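Local coordinates for protein alpha-1,3-glucanase (Bacillus circulans, PDB 5ZRU) that probably hydrolyses alpha-1,3-glucan, this chain being the catalytic unit of a larger secreted glycoside hydrolase of family 87, at residues A[72-82]-A[137-148]; A[16-24]-A[168-176]. All coordinates share one frame; numbering follows the deposited sequence.

Interaction 1 of 2, residues A[72-82]-A[137-148]. With PE5 (3,6,9,12,15,18,21,24-octaoxahexacosan-1-ol), chain C.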
loop_
_atom_site.group_PDB
_atom_site.type_symbol
_atom_site.label_atom_id
_atom_site.label_comp_id
_atom_site.label_asym_id
_atom_site.label_seq_id
_atom_site.Cartn_x
_atom_site.Cartn_y
_atom_site.Cartn_z
ATOM N N GLU A 72 -15.041 -21.728 -3.884
ATOM C CA GLU A 72 -14.878 -20.303 -3.620
ATOM C C GLU A 72 -16.244 -19.657 -3.394
ATOM O O GLU A 72 -17.279 -20.329 -3.357
ATOM C CB GLU A 72 -14.114 -19.629 -4.766
ATOM C CG GLU A 72 -12.712 -20.179 -4.912
ATOM C CD GLU A 72 -11.909 -19.511 -6.002
ATOM O OE1 GLU A 72 -12.256 -18.382 -6.429
ATOM O OE2 GLU A 72 -10.924 -20.135 -6.438
ATOM N N GLY A 73 -16.240 -18.336 -3.233
ATOM C CA GLY A 73 -17.473 -17.598 -3.019
ATOM C C GLY A 73 -17.455 -16.780 -1.742
ATOM O O GLY A 73 -16.377 -16.481 -1.217
ATOM N N GLY A 74 -18.628 -16.412 -1.233
ATOM C CA GLY A 74 -18.737 -15.615 -0.026
ATOM C C GLY A 74 -19.618 -14.405 -0.238
ATOM O O GLY A 74 -20.105 -14.134 -1.334
ATOM N N ASP A 75 -19.838 -13.669 0.854
ATOM C CA ASP A 75 -20.698 -12.496 0.807
ATOM C C ASP A 75 -19.938 -11.173 0.858
ATOM O O ASP A 75 -20.568 -10.118 0.749
ATOM C CB ASP A 75 -21.752 -12.542 1.930
ATOM C CG ASP A 75 -21.206 -13.051 3.262
ATOM O OD1 ASP A 75 -20.121 -13.659 3.313
ATOM O OD2 ASP A 75 -21.899 -12.849 4.282
ATOM N N GLY A 76 -18.614 -11.188 1.007
ATOM C CA GLY A 76 -17.823 -9.971 0.995
ATOM C C GLY A 76 -17.169 -9.758 -0.352
ATOM O O GLY A 76 -16.424 -10.612 -0.830
ATOM N N VAL A 77 -17.471 -8.620 -0.985
ATOM C CA VAL A 77 -16.940 -8.311 -2.308
ATOM C C VAL A 77 -16.167 -7.001 -2.246
ATOM O O VAL A 77 -16.685 -5.995 -1.755
ATOM C CB VAL A 77 -18.043 -8.212 -3.380
ATOM C CG1 VAL A 77 -17.402 -8.013 -4.760
ATOM C CG2 VAL A 77 -18.931 -9.468 -3.371
ATOM N N THR A 78 -14.953 -7.009 -2.784
ATOM C CA THR A 78 -14.174 -5.797 -3.003
ATOM C C THR A 78 -13.988 -5.634 -4.503
ATOM O O THR A 78 -13.790 -6.619 -5.217
ATOM C CB THR A 78 -12.810 -5.865 -2.305
ATOM O OG1 THR A 78 -13.002 -6.181 -0.924
ATOM C CG2 THR A 78 -12.087 -4.529 -2.408
ATOM N N MET A 79 -14.104 -4.402 -4.989
ATOM C CA MET A 79 -13.953 -4.127 -6.414
ATOM C C MET A 79 -12.904 -3.043 -6.601
ATOM O O MET A 79 -12.986 -1.988 -5.965
ATOM C CB MET A 79 -15.279 -3.686 -7.050
ATOM C CG MET A 79 -15.128 -3.314 -8.548
ATOM S SD MET A 79 -16.710 -2.909 -9.333
ATOM C CE MET A 79 -17.134 -1.408 -8.453
ATOM N N ARG A 80 -11.927 -3.300 -7.469
ATOM C CA ARG A 80 -10.988 -2.270 -7.900
ATOM C C ARG A 80 -11.477 -1.717 -9.231
ATOM O O ARG A 80 -11.684 -2.478 -10.188
ATOM C CB ARG A 80 -9.565 -2.812 -8.010
ATOM C CG ARG A 80 -8.523 -1.718 -8.271
ATOM C CD ARG A 80 -7.119 -2.250 -8.069
ATOM N NE ARG A 80 -6.121 -1.185 -8.120
ATOM C CZ ARG A 80 -5.404 -0.877 -9.195
ATOM N NH1 ARG A 80 -5.565 -1.550 -10.332
ATOM N NH2 ARG A 80 -4.511 0.106 -9.128
ATOM N N PHE A 81 -11.670 -0.399 -9.286
ATOM C CA PHE A 81 -12.378 0.242 -10.388
ATOM C C PHE A 81 -11.709 1.572 -10.711
ATOM O O PHE A 81 -10.901 2.090 -9.931
ATOM C CB PHE A 81 -13.856 0.497 -10.032
ATOM C CG PHE A 81 -14.032 1.628 -9.055
ATOM C CD1 PHE A 81 -13.832 1.415 -7.701
ATOM C CD2 PHE A 81 -14.319 2.913 -9.494
ATOM C CE1 PHE A 81 -13.945 2.459 -6.786
ATOM C CE2 PHE A 81 -14.424 3.964 -8.602
ATOM C CZ PHE A 81 -14.241 3.737 -7.234
ATOM N N THR A 82 -12.093 2.154 -11.853
ATOM C CA THR A 82 -11.721 3.527 -12.184
ATOM C C THR A 82 -12.944 4.254 -12.734
ATOM O O THR A 82 -13.834 3.640 -13.330
ATOM C CB THR A 82 -10.564 3.590 -13.215
ATOM O OG1 THR A 82 -10.286 4.960 -13.548
ATOM C CG2 THR A 82 -10.943 2.850 -14.499
ATOM N N PHE A 137 -7.021 4.368 -10.195
ATOM C CA PHE A 137 -7.884 3.314 -9.686
ATOM C C PHE A 137 -8.127 3.489 -8.187
ATOM O O PHE A 137 -7.353 4.133 -7.473
ATOM C CB PHE A 137 -7.296 1.924 -9.984
ATOM C CG PHE A 137 -7.467 1.489 -11.422
ATOM C CD1 PHE A 137 -6.577 1.914 -12.404
ATOM C CD2 PHE A 137 -8.527 0.667 -11.788
ATOM C CE1 PHE A 137 -6.738 1.524 -13.738
ATOM C CE2 PHE A 137 -8.708 0.270 -13.122
ATOM C CZ PHE A 137 -7.813 0.692 -14.097
ATOM N N ASP A 138 -9.236 2.915 -7.728
ATOM C CA ASP A 138 -9.645 2.972 -6.330
ATOM C C ASP A 138 -10.412 1.691 -6.032
ATOM O O ASP A 138 -10.631 0.865 -6.920
ATOM C CB ASP A 138 -10.497 4.223 -6.053
ATOM C CG ASP A 138 -10.497 4.630 -4.574
ATOM O OD1 ASP A 138 -9.865 3.945 -3.744
ATOM O OD2 ASP A 138 -11.136 5.648 -4.238
ATOM N N GLU A 139 -10.848 1.530 -4.782
ATOM C CA GLU A 139 -11.604 0.343 -4.401
ATOM C C GLU A 139 -12.848 0.734 -3.623
ATOM O O GLU A 139 -12.912 1.811 -3.018
ATOM C CB GLU A 139 -10.751 -0.628 -3.562
ATOM C CG GLU A 139 -9.610 -1.231 -4.360
ATOM C CD GLU A 139 -8.823 -2.260 -3.581
ATOM O OE1 GLU A 139 -9.186 -2.573 -2.431
ATOM O OE2 GLU A 139 -7.823 -2.739 -4.123
ATOM N N VAL A 140 -13.853 -0.142 -3.687
ATOM C CA VAL A 140 -14.999 -0.116 -2.786
ATOM C C VAL A 140 -15.244 -1.555 -2.366
ATOM O O VAL A 140 -14.767 -2.495 -3.005
ATOM C CB VAL A 140 -16.284 0.482 -3.411
ATOM C CG1 VAL A 140 -16.127 1.984 -3.642
ATOM C CG2 VAL A 140 -16.637 -0.228 -4.719
ATOM N N HIS A 141 -15.975 -1.729 -1.268
ATOM C CA HIS A 141 -16.385 -3.073 -0.875
ATOM C C HIS A 141 -17.812 -3.030 -0.355
ATOM O O HIS A 141 -18.308 -1.986 0.071
ATOM C CB HIS A 141 -15.421 -3.700 0.155
ATOM C CG HIS A 141 -15.371 -2.998 1.482
ATOM N ND1 HIS A 141 -14.618 -1.861 1.698
ATOM C CD2 HIS A 141 -15.941 -3.303 2.676
ATOM C CE1 HIS A 141 -14.745 -1.485 2.960
ATOM N NE2 HIS A 141 -15.546 -2.340 3.573
ATOM N N TRP A 142 -18.481 -4.178 -0.423
ATOM C CA TRP A 142 -19.859 -4.282 0.047
ATOM C C TRP A 142 -20.126 -5.733 0.414
ATOM O O TRP A 142 -19.362 -6.630 0.058
ATOM C CB TRP A 142 -20.856 -3.788 -1.013
ATOM C CG TRP A 142 -20.879 -4.632 -2.279
ATOM C CD1 TRP A 142 -21.657 -5.729 -2.516
ATOM C CD2 TRP A 142 -20.090 -4.439 -3.462
ATOM N NE1 TRP A 142 -21.404 -6.232 -3.768
ATOM C CE2 TRP A 142 -20.451 -5.456 -4.375
ATOM C CE3 TRP A 142 -19.123 -3.500 -3.842
ATOM C CZ2 TRP A 142 -19.874 -5.566 -5.637
ATOM C CZ3 TRP A 142 -18.545 -3.610 -5.100
ATOM C CH2 TRP A 142 -18.930 -4.632 -5.988
ATOM N N LYS A 143 -21.228 -5.954 1.128
ATOM C CA LYS A 143 -21.638 -7.292 1.531
ATOM C C LYS A 143 -22.911 -7.676 0.792
ATOM O O LYS A 143 -23.823 -6.856 0.643
ATOM C CB LYS A 143 -21.874 -7.379 3.041
ATOM C CG LYS A 143 -20.610 -7.326 3.868
ATOM C CD LYS A 143 -20.907 -7.450 5.355
ATOM C CE LYS A 143 -21.656 -6.237 5.888
ATOM N NZ LYS A 143 -21.732 -6.273 7.388
ATOM N N MET A 144 -22.956 -8.916 0.321
ATOM C CA MET A 144 -24.137 -9.462 -0.329
ATOM C C MET A 144 -25.126 -9.961 0.720
ATOM O O MET A 144 -24.736 -10.371 1.816
ATOM C CB MET A 144 -23.743 -10.617 -1.252
ATOM C CG MET A 144 -22.617 -10.282 -2.213
ATOM S SD MET A 144 -23.119 -8.969 -3.332
ATOM C CE MET A 144 -24.438 -9.770 -4.225
ATOM N N ASP A 145 -26.416 -9.948 0.369
ATOM C CA ASP A 145 -27.434 -10.436 1.302
ATOM C C ASP A 145 -27.285 -11.922 1.579
ATOM O O ASP A 145 -27.623 -12.381 2.676
ATOM C CB ASP A 145 -28.839 -10.163 0.769
ATOM C CG ASP A 145 -29.143 -8.692 0.653
ATOM O OD1 ASP A 145 -30.146 -8.349 -0.009
ATOM O OD2 ASP A 145 -28.374 -7.878 1.207
ATOM N N THR A 146 -26.827 -12.696 0.600
ATOM C CA THR A 146 -26.518 -14.101 0.804
ATOM C C THR A 146 -25.187 -14.400 0.134
ATOM O O THR A 146 -24.839 -13.768 -0.869
ATOM C CB THR A 146 -27.603 -15.029 0.232
ATOM O OG1 THR A 146 -27.629 -14.908 -1.192
ATOM C CG2 THR A 146 -28.981 -14.668 0.793
ATOM N N PRO A 147 -24.425 -15.356 0.663
ATOM C CA PRO A 147 -23.110 -15.647 0.078
ATOM C C PRO A 147 -23.221 -16.145 -1.358
ATOM O O PRO A 147 -24.106 -16.933 -1.702
ATOM C CB PRO A 147 -22.539 -16.732 1.002
ATOM C CG PRO A 147 -23.283 -16.583 2.285
ATOM C CD PRO A 147 -24.674 -16.143 1.881
ATOM N N LEU A 148 -22.305 -15.668 -2.195
ATOM C CA LEU A 148 -22.104 -16.239 -3.516
ATOM C C LEU A 148 -21.602 -17.672 -3.397
ATOM O O LEU A 148 -20.747 -17.983 -2.560
ATOM C CB LEU A 148 -21.097 -15.394 -4.297
ATOM C CG LEU A 148 -21.538 -13.955 -4.558
ATOM C CD1 LEU A 148 -20.337 -13.041 -4.781
ATOM C CD2 LEU A 148 -22.487 -13.893 -5.755
HETATM C C48 PE5 C . -17.708 11.210 3.809
HETATM C C50 PE5 C . -16.656 11.090 2.701
HETATM O O1 PE5 C . -17.213 11.455 1.466
HETATM C C1 PE5 C . -16.316 11.450 0.389
HETATM C C2 PE5 C . -17.054 11.665 -0.935
HETATM O O2 PE5 C . -17.911 10.585 -1.178
HETATM C C3 PE5 C . -18.759 10.717 -2.283
HETATM C C4 PE5 C . -19.677 9.492 -2.379
HETATM O O3 PE5 C . -18.907 8.321 -2.448
HETATM C C5 PE5 C . -19.609 7.120 -2.627
HETATM C C6 PE5 C . -19.121 6.056 -1.632
HETATM O O4 PE5 C . -18.033 5.322 -2.132
HETATM C C7 PE5 C . -17.017 5.021 -1.210
HETATM C C8 PE5 C . -17.602 4.345 0.032
HETATM O O5 PE5 C . -16.665 4.380 1.062
HETATM C C9 PE5 C . -17.166 4.035 2.326
HETATM C C10 PE5 C . -16.677 2.636 2.678
HETATM O O6 PE5 C . -17.772 1.833 3.000
HETATM C C11 PE5 C . -17.541 0.458 2.890
HETATM C C12 PE5 C . -18.857 -0.302 2.974
HETATM O O7 PE5 C . -18.778 -1.120 4.100
HETATM C C13 PE5 C . -19.332 -2.395 3.948
HETATM C C14 PE5 C . -19.748 -2.902 5.327
HETATM O O8 PE5 C . -20.218 -1.813 6.069
HETATM C C15 PE5 C . -20.583 -2.088 7.396
HETATM C C16 PE5 C . -22.083 -1.816 7.579
HETATM O O52 PE5 C . -22.292 -0.641 8.313
HETATM O O HOH W 1 -24.732 -12.933 3.482
HETATM O O HOH W 2 -6.543 -0.544 -5.348
#
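With chi1 at 65°, Trp142 holds its CG between its own backbone N and carbonyl carbon, laying the indole over Val77, whose CG1 makes a CH-pi contact with the six-membered ring, 3.6 Å from Trp142 CZ2. Val77 CG2 turns the other way along the strand, 3.9 Å from Met144 CG. Met79 CB reaches Trp142 CZ3 and Phe81 CE1 meets Val140 CG1, so this face is largely apolar, with Asp138, bonded to His318, as the polar exception near Phe81; strands 93-100 and 103-111 pack against it. Strands 76-82 and 137-144 run antiparallel in a sheet of the D1 part of the catalytic unit, bonded in pairs such as Val77 N to Trp142 O (2.9 Å). A classic beta bulge, Asp75 and Gly76 opposite Glu174, marks a corner before which Gly74 pairs with Leu148. On the other face an extended Arg80 brings its guanidinium over Phe137, NH2 lying 3.4 Å from Phe137 CB with the planes 14° apart; Thr82 CB covers the ring's opposite face. A water accepts from Arg80 NE and donates to Glu139 OE2 (2.8 Å). Asp169 beside Arg80, and Arg371 and Arg347 beside Glu139, offset these buried charges, which probably keeps both groups ionised.

Interaction 2 of 2, residues A[16-24]-A[168-176]; sequences MPYTRYDTD and VDFLEIEAV. With CA (calcium ion), chain M.
The Arg20 guanidinium lies flat on the Phe170 ring, planes 4° apart and CZ 3.8 Å from the ring centroid, a cation-pi stack. Carboxylates meet its edge: NE and NH2 both grip Glu172 OE2, NH2 at 3.0 Å, while NH1 forms a salt bridge with Asp22 OD2 at 3.3 Å. Glu172 in turn stacks its carboxylate on one face of the Tyr18 ring, CD 3.5 Å from Tyr18 CE1, with Met16 CB over the opposite face and OE1 of Glu174, itself salt-bridged to Arg345, at the ring's edge. A bend at chi3 (-56°) folds the Arg20 chain over Phe170. The backbones carrying these groups pair antiparallel, strand 19-21 with strand 168-174, in the antiparallel sheet of the D1 part, where Asp169 and Phe170 form a classic beta bulge facing Arg80. Tyr21 N donates to Leu171 O at 2.7 Å; Tyr21 CD1 rests on Ile173 CD1 on the face away from Arg20. Arg20 also meets Glu402, and Glu172 meets Arg371. Just past the end of strand 19-21, Asp22 OD1 (2.8 Å) and Thr23 OG1 bind a calcium ion together with Asp169 OD1 (2.4 Å) from the paired strand, a water, Ser50 and Arg53. Thr23 OG1 donates to Asp169 O as well, and Thr23 N to Asp22 OD1, fixing two of the calcium ligands.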
loop_
_atom_site.group_PDB
_atom_site.type_symbol
_atom_site.label_atom_id
_atom_site.label_comp_id
_atom_site.label_asym_id
_atom_site.label_seq_id
_atom_site.Cartn_x
_atom_site.Cartn_y
_atom_site.Cartn_z
ATOM N N MET A 16 -4.699 -14.324 2.657
ATOM C CA MET A 16 -5.931 -13.581 2.852
ATOM C C MET A 16 -7.124 -14.469 2.539
ATOM O O MET A 16 -6.999 -15.449 1.796
ATOM C CB MET A 16 -5.950 -12.335 1.955
ATOM C CG MET A 16 -4.965 -11.270 2.403
ATOM S SD MET A 16 -5.666 -10.432 3.837
ATOM C CE MET A 16 -4.236 -9.552 4.440
ATOM N N PRO A 17 -8.298 -14.173 3.110
ATOM C CA PRO A 17 -9.455 -15.050 2.894
ATOM C C PRO A 17 -10.151 -14.840 1.565
ATOM O O PRO A 17 -11.074 -15.605 1.255
ATOM C CB PRO A 17 -10.392 -14.695 4.065
ATOM C CG PRO A 17 -10.026 -13.327 4.433
ATOM C CD PRO A 17 -8.547 -13.185 4.176
ATOM N N TYR A 18 -9.753 -13.840 0.779
ATOM C CA TYR A 18 -10.393 -13.612 -0.508
ATOM C C TYR A 18 -9.655 -14.345 -1.626
ATOM O O TYR A 18 -8.484 -14.703 -1.508
ATOM C CB TYR A 18 -10.481 -12.109 -0.826
ATOM C CG TYR A 18 -9.200 -11.313 -0.645
ATOM C CD1 TYR A 18 -8.170 -11.386 -1.572
ATOM C CD2 TYR A 18 -9.038 -10.466 0.447
ATOM C CE1 TYR A 18 -6.997 -10.638 -1.411
ATOM C CE2 TYR A 18 -7.881 -9.706 0.611
ATOM C CZ TYR A 18 -6.867 -9.801 -0.314
ATOM O OH TYR A 18 -5.720 -9.057 -0.132
ATOM N N THR A 19 -10.372 -14.587 -2.716
ATOM C CA THR A 19 -9.767 -15.005 -3.965
ATOM C C THR A 19 -10.081 -13.949 -5.004
ATOM O O THR A 19 -11.052 -13.192 -4.873
ATOM C CB THR A 19 -10.277 -16.377 -4.446
ATOM O OG1 THR A 19 -11.695 -16.315 -4.653
ATOM C CG2 THR A 19 -9.932 -17.457 -3.429
ATOM N N ARG A 20 -9.254 -13.892 -6.036
ATOM C CA ARG A 20 -9.390 -12.836 -7.024
ATOM C C ARG A 20 -10.095 -13.324 -8.279
ATOM O O ARG A 20 -9.800 -14.406 -8.797
ATOM C CB ARG A 20 -8.042 -12.245 -7.426
ATOM C CG ARG A 20 -8.283 -11.175 -8.466
ATOM C CD ARG A 20 -7.117 -10.340 -8.725
ATOM N NE ARG A 20 -6.631 -9.716 -7.510
ATOM C CZ ARG A 20 -5.558 -8.945 -7.506
ATOM N NH1 ARG A 20 -4.933 -8.726 -8.654
ATOM N NH2 ARG A 20 -5.123 -8.400 -6.378
ATOM N N TYR A 21 -11.023 -12.510 -8.759
ATOM C CA TYR A 21 -11.671 -12.666 -10.056
ATOM C C TYR A 21 -11.181 -11.506 -10.919
ATOM O O TYR A 21 -11.681 -10.383 -10.797
ATOM C CB TYR A 21 -13.188 -12.685 -9.876
ATOM C CG TYR A 21 -13.614 -13.975 -9.222
ATOM C CD1 TYR A 21 -13.536 -14.148 -7.839
ATOM C CD2 TYR A 21 -14.016 -15.053 -9.998
ATOM C CE1 TYR A 21 -13.880 -15.347 -7.256
ATOM C CE2 TYR A 21 -14.376 -16.247 -9.426
ATOM C CZ TYR A 21 -14.308 -16.395 -8.061
ATOM O OH TYR A 21 -14.659 -17.603 -7.520
ATOM N N ASP A 22 -10.181 -11.767 -11.769
ATOM C CA ASP A 22 -9.467 -10.690 -12.444
ATOM C C ASP A 22 -9.970 -10.525 -13.874
ATOM O O ASP A 22 -10.907 -11.194 -14.328
ATOM C CB ASP A 22 -7.946 -10.921 -12.422
ATOM C CG ASP A 22 -7.134 -9.598 -12.321
ATOM O OD1 ASP A 22 -7.493 -8.594 -12.996
ATOM O OD2 ASP A 22 -6.125 -9.555 -11.567
ATOM N N THR A 23 -9.297 -9.627 -14.597
ATOM C CA THR A 23 -9.823 -9.113 -15.858
ATOM C C THR A 23 -10.088 -10.229 -16.859
ATOM O O THR A 23 -11.157 -10.280 -17.479
ATOM C CB THR A 23 -8.846 -8.091 -16.434
ATOM O OG1 THR A 23 -8.678 -7.019 -15.497
ATOM C CG2 THR A 23 -9.367 -7.533 -17.737
ATOM N N ASP A 24 -9.134 -11.144 -17.021
ATOM C CA ASP A 24 -9.268 -12.163 -18.053
ATOM C C ASP A 24 -10.218 -13.289 -17.660
ATOM O O ASP A 24 -10.629 -14.054 -18.537
ATOM C CB ASP A 24 -7.891 -12.724 -18.409
ATOM C CG ASP A 24 -6.979 -11.670 -19.033
ATOM O OD1 ASP A 24 -7.418 -10.995 -19.987
ATOM O OD2 ASP A 24 -5.832 -11.513 -18.566
ATOM N N VAL A 168 -13.549 -1.605 -14.657
ATOM C CA VAL A 168 -13.463 -2.607 -13.596
ATOM C C VAL A 168 -12.213 -3.439 -13.817
ATOM O O VAL A 168 -12.059 -4.077 -14.866
ATOM C CB VAL A 168 -14.710 -3.504 -13.538
ATOM C CG1 VAL A 168 -14.593 -4.491 -12.386
ATOM C CG2 VAL A 168 -15.954 -2.647 -13.364
ATOM N N ASP A 169 -11.338 -3.466 -12.810
ATOM C CA ASP A 169 -10.115 -4.264 -12.852
ATOM C C ASP A 169 -10.382 -5.689 -12.364
ATOM O O ASP A 169 -10.220 -6.660 -13.115
ATOM C CB ASP A 169 -9.040 -3.566 -12.002
ATOM C CG ASP A 169 -7.656 -4.144 -12.184
ATOM O OD1 ASP A 169 -7.480 -5.091 -12.984
ATOM O OD2 ASP A 169 -6.730 -3.644 -11.500
ATOM N N PHE A 170 -10.821 -5.833 -11.116
ATOM C CA PHE A 170 -11.069 -7.166 -10.578
ATOM C C PHE A 170 -12.063 -7.072 -9.431
ATOM O O PHE A 170 -12.355 -5.991 -8.920
ATOM C CB PHE A 170 -9.773 -7.847 -10.107
ATOM C CG PHE A 170 -9.000 -7.065 -9.060
ATOM C CD1 PHE A 170 -9.425 -7.025 -7.741
ATOM C CD2 PHE A 170 -7.820 -6.423 -9.391
ATOM C CE1 PHE A 170 -8.705 -6.305 -6.763
ATOM C CE2 PHE A 170 -7.088 -5.713 -8.421
ATOM C CZ PHE A 170 -7.536 -5.660 -7.113
ATOM N N LEU A 171 -12.574 -8.235 -9.039
ATOM C CA LEU A 171 -13.252 -8.430 -7.769
ATOM C C LEU A 171 -12.425 -9.363 -6.896
ATOM O O LEU A 171 -11.743 -10.266 -7.392
ATOM C CB LEU A 171 -14.648 -9.036 -7.959
ATOM C CG LEU A 171 -15.610 -8.325 -8.911
ATOM C CD1 LEU A 171 -16.958 -9.071 -8.952
ATOM C CD2 LEU A 171 -15.797 -6.888 -8.478
ATOM N N GLU A 172 -12.490 -9.138 -5.589
ATOM C CA GLU A 172 -11.997 -10.087 -4.599
ATOM C C GLU A 172 -13.168 -10.476 -3.707
ATOM O O GLU A 172 -13.924 -9.610 -3.258
ATOM C CB GLU A 172 -10.830 -9.493 -3.796
ATOM C CG GLU A 172 -9.540 -9.492 -4.607
ATOM C CD GLU A 172 -8.391 -8.727 -3.965
ATOM O OE1 GLU A 172 -8.632 -7.925 -3.046
ATOM O OE2 GLU A 172 -7.237 -8.944 -4.389
ATOM N N ILE A 173 -13.361 -11.776 -3.505
ATOM C CA ILE A 173 -14.588 -12.292 -2.906
ATOM C C ILE A 173 -14.212 -13.212 -1.758
ATOM O O ILE A 173 -13.332 -14.066 -1.907
ATOM C CB ILE A 173 -15.456 -13.027 -3.950
ATOM C CG1 ILE A 173 -15.838 -12.077 -5.085
ATOM C CG2 ILE A 173 -16.723 -13.578 -3.311
ATOM C CD1 ILE A 173 -16.671 -12.720 -6.203
ATOM N N GLU A 174 -14.869 -13.034 -0.614
ATOM C CA GLU A 174 -14.515 -13.783 0.582
ATOM C C GLU A 174 -15.760 -14.021 1.422
ATOM O O GLU A 174 -16.728 -13.258 1.358
ATOM C CB GLU A 174 -13.466 -13.034 1.417
ATOM C CG GLU A 174 -13.956 -11.716 1.974
ATOM C CD GLU A 174 -12.817 -10.839 2.439
ATOM O OE1 GLU A 174 -12.251 -10.112 1.593
ATOM O OE2 GLU A 174 -12.481 -10.885 3.640
ATOM N N ALA A 175 -15.723 -15.087 2.219
ATOM C CA ALA A 175 -16.776 -15.316 3.198
ATOM C C ALA A 175 -16.561 -14.384 4.382
ATOM O O ALA A 175 -15.437 -14.209 4.855
ATOM C CB ALA A 175 -16.779 -16.774 3.659
ATOM N N VAL A 176 -17.636 -13.765 4.848
ATOM C CA VAL A 176 -17.562 -12.781 5.923
ATOM C C VAL A 176 -17.968 -13.465 7.225
ATOM O O VAL A 176 -19.101 -13.960 7.318
ATOM C CB VAL A 176 -18.467 -11.575 5.644
ATOM C CG1 VAL A 176 -18.531 -10.685 6.878
ATOM C CG2 VAL A 176 -17.959 -10.802 4.431
HETATM CA CA CA M . -6.458 -6.479 -14.587
HETATM O O HOH W 3 -13.257 -16.663 2.151
HETATM O O HOH W 4 -13.748 -16.707 -2.786
HETATM O O HOH W 5 -5.514 -8.604 -15.421
#

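Strand 166-174 joins the two contacts: it pairs with 76-82 of interaction 1 along one edge and with 19-21 of interaction 2 in the same antiparallel sheet of the D1 part. Their centres lie about 7 Å apart. In chain order 16-24 comes first, then 72-82 and 137-148, and 168-176 last, so interaction 2 brings together the two ends of a region that contains interaction 1. The closest tie is a salt bridge from Arg80 NH1 to Asp169 OD2 at 2.7 Å, which links interaction 1 to the calcium site. Arg371 of strand 369-371 is a shared partner of both contacts, tying this sheet to the parallel strands of the D2 part, consistent with a pectate-lyase-like beta-helix.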